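Local coordinates for lipoprotein (Streptococcus pneumoniae, PDB 3CX3) that binds zinc and probably delivers it, as a surface lipoprotein, to an ABC transporter for uptake into the cell, at residues L123-A128 / Q162-K167; K166-K171 / I278-L283. All coordinates share one frame; numbering follows the deposited sequence.

Both contacts use the long helix 147-173, and their centres lie about 12 Å apart. Contact 1 sets this helix against the first turn of helix 125-142, its partner in a helical hairpin; contact 2 sets it against the last turn of helix 268-281, near the C-terminus. Each is partly buried. Contact 1 has its centre about 13 Å from the centre of the chain, contact 2 about 19 Å, and contact 1 buries more, 192 Å² against 94 Å². Neither has a hydrogen bond across it. Contact 1 joins a proline ring to a hydroxyl and a leucine, with acidic groups turned to Arg193; contact 2 joins an alanine methyl to a phenylalanine edge and lysine methylene.

Contact 1 (L123-A128 / Q162-K167); sequences LDPEKA and QELTKK
Pro125 and Thr165 face each other with their CA atoms 6.2 Å apart, and the same CA spacing recurs between Glu126 and Gln162, where helices 125-142 and 147-173 run side by side in opposite directions. Pro125 CB is directed toward helix 147-173. This CB lies 3.3 Å from Thr165 OG1 and the ring CG 3.9 Å from the same oxygen; OG1 comes in obliquely over the CB-CG side of the ring, neither in its plane nor squarely over a face, in a close van der Waals contact. Thr165 reaches it because OG1 sits beside its own backbone N (chi1 -58°), which turns the oxygen rather than the methyl CG2 to the proline. Leu164 extends the apolar surface, with its CG 4.4 Å from Pro125 CG; its side chain also meets Glu273 and Met276 of helix 268-281. Glu126 comes near Thr165 OG1 first with its backbone N, at 4.1 Å, and then with CG, while its carboxylate is salt-bridged through OE2 to Arg193. Asp124, the N-cap residue of helix 125-142, bridges the same guanidinium through OD2, and its backbone O accepts the amide of Ala128 at 2.9 Å from N to O. Proline in the first turn, just after the N-cap, gives up no helical hydrogen bond. Here it starts one arm of an antiparallel helical hairpin, a few residues beyond the zinc ligand His120.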
loop_
_atom_site.group_PDB
_atom_site.type_symbol
_atom_site.label_atom_id
_atom_site.label_comp_id
_atom_site.label_asym_id
_atom_site.label_seq_id
_atom_site.Cartn_x
_atom_site.Cartn_y
_atom_site.Cartn_z
ATOM N N LEU A 123 4.013 2.349 -2.019
ATOM C CA LEU A 123 4.800 1.561 -2.983
ATOM C C LEU A 123 5.963 2.328 -3.554
ATOM O O LEU A 123 6.783 1.802 -4.306
ATOM C CB LEU A 123 3.910 1.105 -4.135
ATOM C CG LEU A 123 2.946 -0.037 -3.787
ATOM C CD1 LEU A 123 2.066 -0.353 -5.003
ATOM C CD2 LEU A 123 3.692 -1.302 -3.265
ATOM N N ASP A 124 6.031 3.600 -3.209
ATOM C CA ASP A 124 7.137 4.407 -3.635
ATOM C C ASP A 124 8.012 4.480 -2.422
ATOM O O ASP A 124 7.586 5.000 -1.393
ATOM C CB ASP A 124 6.642 5.782 -4.033
ATOM C CG ASP A 124 7.749 6.735 -4.285
ATOM O OD1 ASP A 124 8.898 6.436 -3.907
ATOM O OD2 ASP A 124 7.468 7.804 -4.862
ATOM N N PRO A 125 9.239 3.949 -2.524
ATOM C CA PRO A 125 10.135 3.848 -1.367
ATOM C C PRO A 125 10.252 5.155 -0.552
ATOM O O PRO A 125 10.072 5.125 0.664
ATOM C CB PRO A 125 11.465 3.445 -2.010
ATOM C CG PRO A 125 11.058 2.652 -3.209
ATOM C CD PRO A 125 9.868 3.416 -3.746
ATOM N N GLU A 126 10.510 6.280 -1.210
ATOM C CA GLU A 126 10.481 7.598 -0.551
ATOM C C GLU A 126 9.227 7.888 0.281
ATOM O O GLU A 126 9.321 8.430 1.392
ATOM C CB GLU A 126 10.606 8.718 -1.584
ATOM C CG GLU A 126 12.019 9.059 -1.996
ATOM C CD GLU A 126 12.236 10.552 -2.060
ATOM O OE1 GLU A 126 11.882 11.243 -1.073
ATOM O OE2 GLU A 126 12.759 11.027 -3.093
ATOM N N LYS A 127 8.066 7.537 -0.283
ATOM C CA LYS A 127 6.774 7.872 0.289
ATOM C C LYS A 127 6.380 6.911 1.385
ATOM O O LYS A 127 5.643 7.283 2.307
ATOM C CB LYS A 127 5.695 7.962 -0.785
ATOM C CG LYS A 127 5.923 9.149 -1.741
ATOM C CD LYS A 127 4.827 9.257 -2.774
ATOM C CE LYS A 127 5.089 10.355 -3.775
ATOM N NZ LYS A 127 4.885 11.704 -3.175
ATOM N N ALA A 128 6.853 5.675 1.314
ATOM C CA ALA A 128 6.702 4.828 2.464
ATOM C C ALA A 128 7.474 5.558 3.572
ATOM O O ALA A 128 6.938 5.808 4.647
ATOM C CB ALA A 128 7.259 3.448 2.197
ATOM N N GLN A 162 15.571 5.019 1.296
ATOM C CA GLN A 162 16.342 5.831 0.350
ATOM C C GLN A 162 17.397 4.990 -0.352
ATOM O O GLN A 162 17.758 5.287 -1.484
ATOM C CB GLN A 162 16.953 7.088 1.009
ATOM C CG GLN A 162 17.406 8.223 0.002
ATOM C CD GLN A 162 16.801 9.642 0.289
ATOM O OE1 GLN A 162 16.855 10.540 -0.564
ATOM N NE2 GLN A 162 16.220 9.825 1.481
ATOM N N GLU A 163 17.849 3.927 0.316
ATOM C CA GLU A 163 18.842 2.997 -0.240
ATOM C C GLU A 163 18.260 2.058 -1.291
ATOM O O GLU A 163 18.915 1.739 -2.284
ATOM C CB GLU A 163 19.537 2.204 0.873
ATOM C CG GLU A 163 20.610 3.021 1.563
ATOM C CD GLU A 163 21.363 2.247 2.618
ATOM O OE1 GLU A 163 20.801 2.036 3.722
ATOM O OE2 GLU A 163 22.532 1.873 2.356
ATOM N N LEU A 164 17.029 1.621 -1.058
ATOM C CA LEU A 164 16.258 0.853 -2.023
ATOM C C LEU A 164 16.062 1.644 -3.341
ATOM O O LEU A 164 16.275 1.100 -4.433
ATOM C CB LEU A 164 14.929 0.418 -1.367
ATOM C CG LEU A 164 13.864 -0.469 -2.037
ATOM C CD1 LEU A 164 14.472 -1.497 -2.988
ATOM C CD2 LEU A 164 13.004 -1.170 -0.995
ATOM N N THR A 165 15.687 2.922 -3.229
ATOM C CA THR A 165 15.602 3.851 -4.382
ATOM C C THR A 165 16.922 3.959 -5.147
ATOM O O THR A 165 16.915 4.073 -6.371
ATOM C CB THR A 165 15.162 5.295 -3.962
ATOM O OG1 THR A 165 13.899 5.256 -3.294
ATOM C CG2 THR A 165 15.020 6.211 -5.174
ATOM N N LYS A 166 18.035 3.941 -4.415
ATOM C CA LYS A 166 19.388 4.016 -4.992
ATOM C C LYS A 166 19.831 2.742 -5.707
ATOM O O LYS A 166 20.349 2.794 -6.830
ATOM C CB LYS A 166 20.425 4.355 -3.922
ATOM C CG LYS A 166 20.918 5.764 -3.988
ATOM C CD LYS A 166 20.296 6.612 -2.920
ATOM C CE LYS A 166 21.308 7.610 -2.391
ATOM N NZ LYS A 166 22.604 6.943 -2.031
ATOM N N LYS A 167 19.648 1.605 -5.043
ATOM C CA LYS A 167 19.951 0.316 -5.640
ATOM C C LYS A 167 19.202 0.199 -6.961
ATOM O O LYS A 167 19.792 -0.162 -7.977
ATOM C CB LYS A 167 19.578 -0.816 -4.676
ATOM C CG LYS A 167 19.962 -2.234 -5.102
ATOM C CD LYS A 167 19.713 -3.194 -3.941
ATOM C CE LYS A 167 19.500 -4.611 -4.412
ATOM N NZ LYS A 167 20.796 -5.321 -4.525
#

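Contact 2 (K166-K171 / I278-L283); sequences KKFQPK and ILAEEL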
loop_
_atom_site.group_PDB
_atom_site.type_symbol
_atom_site.label_atom_id
_atom_site.label_comp_id
_atom_site.label_asym_id
_atom_site.label_seq_id
_atom_site.Cartn_x
_atom_site.Cartn_y
_atom_site.Cartn_z
ATOM N N LYS A 166 18.035 3.941 -4.415
ATOM C CA LYS A 166 19.388 4.016 -4.992
ATOM C C LYS A 166 19.831 2.742 -5.707
ATOM O O LYS A 166 20.349 2.794 -6.830
ATOM C CB LYS A 166 20.425 4.355 -3.922
ATOM C CG LYS A 166 20.918 5.764 -3.988
ATOM C CD LYS A 166 20.296 6.612 -2.920
ATOM C CE LYS A 166 21.308 7.610 -2.391
ATOM N NZ LYS A 166 22.604 6.943 -2.031
ATOM N N LYS A 167 19.648 1.605 -5.043
ATOM C CA LYS A 167 19.951 0.316 -5.640
ATOM C C LYS A 167 19.202 0.199 -6.961
ATOM O O LYS A 167 19.792 -0.162 -7.977
ATOM C CB LYS A 167 19.578 -0.816 -4.676
ATOM C CG LYS A 167 19.962 -2.234 -5.102
ATOM C CD LYS A 167 19.713 -3.194 -3.941
ATOM C CE LYS A 167 19.500 -4.611 -4.412
ATOM N NZ LYS A 167 20.796 -5.321 -4.525
ATOM N N PHE A 168 17.927 0.579 -6.948
ATOM C CA PHE A 168 17.040 0.387 -8.093
ATOM C C PHE A 168 16.986 1.453 -9.194
ATOM O O PHE A 168 16.581 1.151 -10.317
ATOM C CB PHE A 168 15.629 0.066 -7.604
ATOM C CG PHE A 168 15.446 -1.369 -7.284
ATOM C CD1 PHE A 168 15.040 -2.261 -8.264
ATOM C CD2 PHE A 168 15.744 -1.851 -6.020
ATOM C CE1 PHE A 168 14.901 -3.606 -7.974
ATOM C CE2 PHE A 168 15.597 -3.201 -5.725
ATOM C CZ PHE A 168 15.174 -4.069 -6.704
ATOM N N GLN A 169 17.383 2.687 -8.899
ATOM C CA GLN A 169 17.304 3.728 -9.920
ATOM C C GLN A 169 18.043 3.324 -11.204
ATOM O O GLN A 169 17.480 3.468 -12.290
ATOM C CB GLN A 169 17.742 5.100 -9.385
ATOM C CG GLN A 169 17.407 6.282 -10.300
ATOM C CD GLN A 169 15.925 6.358 -10.705
ATOM O OE1 GLN A 169 15.455 5.599 -11.556
ATOM N NE2 GLN A 169 15.201 7.304 -10.116
ATOM N N PRO A 170 19.293 2.810 -11.087
ATOM C CA PRO A 170 19.993 2.304 -12.273
ATOM C C PRO A 170 19.283 1.158 -12.985
ATOM O O PRO A 170 19.158 1.207 -14.206
ATOM C CB PRO A 170 21.348 1.850 -11.716
ATOM C CG PRO A 170 21.534 2.707 -10.521
ATOM C CD PRO A 170 20.166 2.726 -9.905
ATOM N N LYS A 171 18.827 0.150 -12.240
ATOM C CA LYS A 171 18.069 -0.970 -12.813
ATOM C C LYS A 171 17.051 -0.456 -13.828
ATOM O O LYS A 171 17.068 -0.837 -14.999
ATOM C CB LYS A 171 17.335 -1.747 -11.717
ATOM C CG LYS A 171 18.181 -2.109 -10.517
ATOM C CD LYS A 171 18.309 -3.606 -10.331
ATOM C CE LYS A 171 19.192 -3.898 -9.121
ATOM N NZ LYS A 171 19.089 -5.314 -8.685
ATOM N N ILE A 278 11.190 -8.409 -9.144
ATOM C CA ILE A 278 10.337 -8.979 -10.167
ATOM C C ILE A 278 10.148 -7.990 -11.318
ATOM O O ILE A 278 10.530 -8.289 -12.452
ATOM C CB ILE A 278 9.003 -9.460 -9.530
ATOM C CG1 ILE A 278 9.296 -10.584 -8.524
ATOM C CG2 ILE A 278 7.989 -9.920 -10.593
ATOM C CD1 ILE A 278 8.217 -10.788 -7.462
ATOM N N LEU A 279 9.625 -6.804 -11.014
ATOM C CA LEU A 279 9.379 -5.775 -12.030
ATOM C C LEU A 279 10.631 -5.372 -12.836
ATOM O O LEU A 279 10.585 -5.283 -14.070
ATOM C CB LEU A 279 8.722 -4.537 -11.408
ATOM C CG LEU A 279 8.286 -3.437 -12.387
ATOM C CD1 LEU A 279 7.238 -3.966 -13.377
ATOM C CD2 LEU A 279 7.773 -2.185 -11.654
ATOM N N ALA A 280 11.741 -5.127 -12.144
ATOM C CA ALA A 280 12.991 -4.772 -12.815
ATOM C C ALA A 280 13.581 -5.951 -13.599
ATOM O O ALA A 280 14.058 -5.759 -14.712
ATOM C CB ALA A 280 13.993 -4.227 -11.824
ATOM N N GLU A 281 13.531 -7.162 -13.034
ATOM C CA GLU A 281 14.027 -8.369 -13.725
ATOM C C GLU A 281 13.316 -8.586 -15.064
ATOM O O GLU A 281 13.906 -9.105 -16.017
ATOM C CB GLU A 281 13.914 -9.623 -12.840
ATOM C CG GLU A 281 14.234 -10.949 -13.571
ATOM C CD GLU A 281 15.142 -11.872 -12.773
ATOM N N GLU A 282 12.053 -8.173 -15.120
ATOM C CA GLU A 282 11.265 -8.208 -16.342
ATOM C C GLU A 282 11.771 -7.175 -17.372
ATOM O O GLU A 282 10.981 -6.361 -17.849
ATOM C CB GLU A 282 9.806 -7.892 -15.991
ATOM C CG GLU A 282 8.776 -8.786 -16.703
ATOM C CD GLU A 282 8.906 -10.254 -16.301
ATOM N N LEU A 283 13.070 -7.190 -17.700
ATOM C CA LEU A 283 13.649 -6.222 -18.658
ATOM C C LEU A 283 15.068 -6.582 -19.157
ATOM O O LEU A 283 16.090 -6.108 -18.614
ATOM C CB LEU A 283 13.620 -4.793 -18.083
ATOM C CG LEU A 283 12.243 -4.124 -17.950
ATOM C CD1 LEU A 283 12.286 -2.800 -17.180
ATOM C CD2 LEU A 283 11.591 -3.911 -19.306
#
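In Phe168, chi1 of -84° and chi2 of -89° swing the ring off helix 147-173 so that one edge meets Ala280 of helix 268-281. Lys171, one turn on, offers its CB directly from the backbone; chi1 of -48°, with CG beside the backbone N, and the bend at chi2 only set where the rest of the chain goes. The methyl of Ala280 points at the long helix and touches both. Its CB is 4.0 Å from Phe168 CE1 and 4.2 Å from Phe168 CD1, close to the ring plane, so the methyl meets the edge of the ring and does not lie over a face. On the Lys171 side, Ala280 CB is 4.2 Å from the lysine CB; the chain beyond carries the ammonium group away from the alanine. The small side chain lets the backbones approach, with the CA atoms of Lys171 and Ala280 6.3 Å apart. Met276 of helix 268-281 and Phe194 pack the Phe168 ring with apolar groups, and the side chain of Glu273 also touches it. Helix 147-173 is kinked here, because Pro170 has no amide hydrogen for the preceding turn. Helix 268-281 is near its end: Glu282 N still bonds Ile278 O at 3.1 Å, after which Glu282 forms the centre of an inverse gamma turn closed by a weak Leu283 N to Glu281 O bond. The arrangement is consistent with the long linking helix of the metal-binding, ABC-type substrate-binding proteins, with the C-terminal helix packed against its C-terminal end.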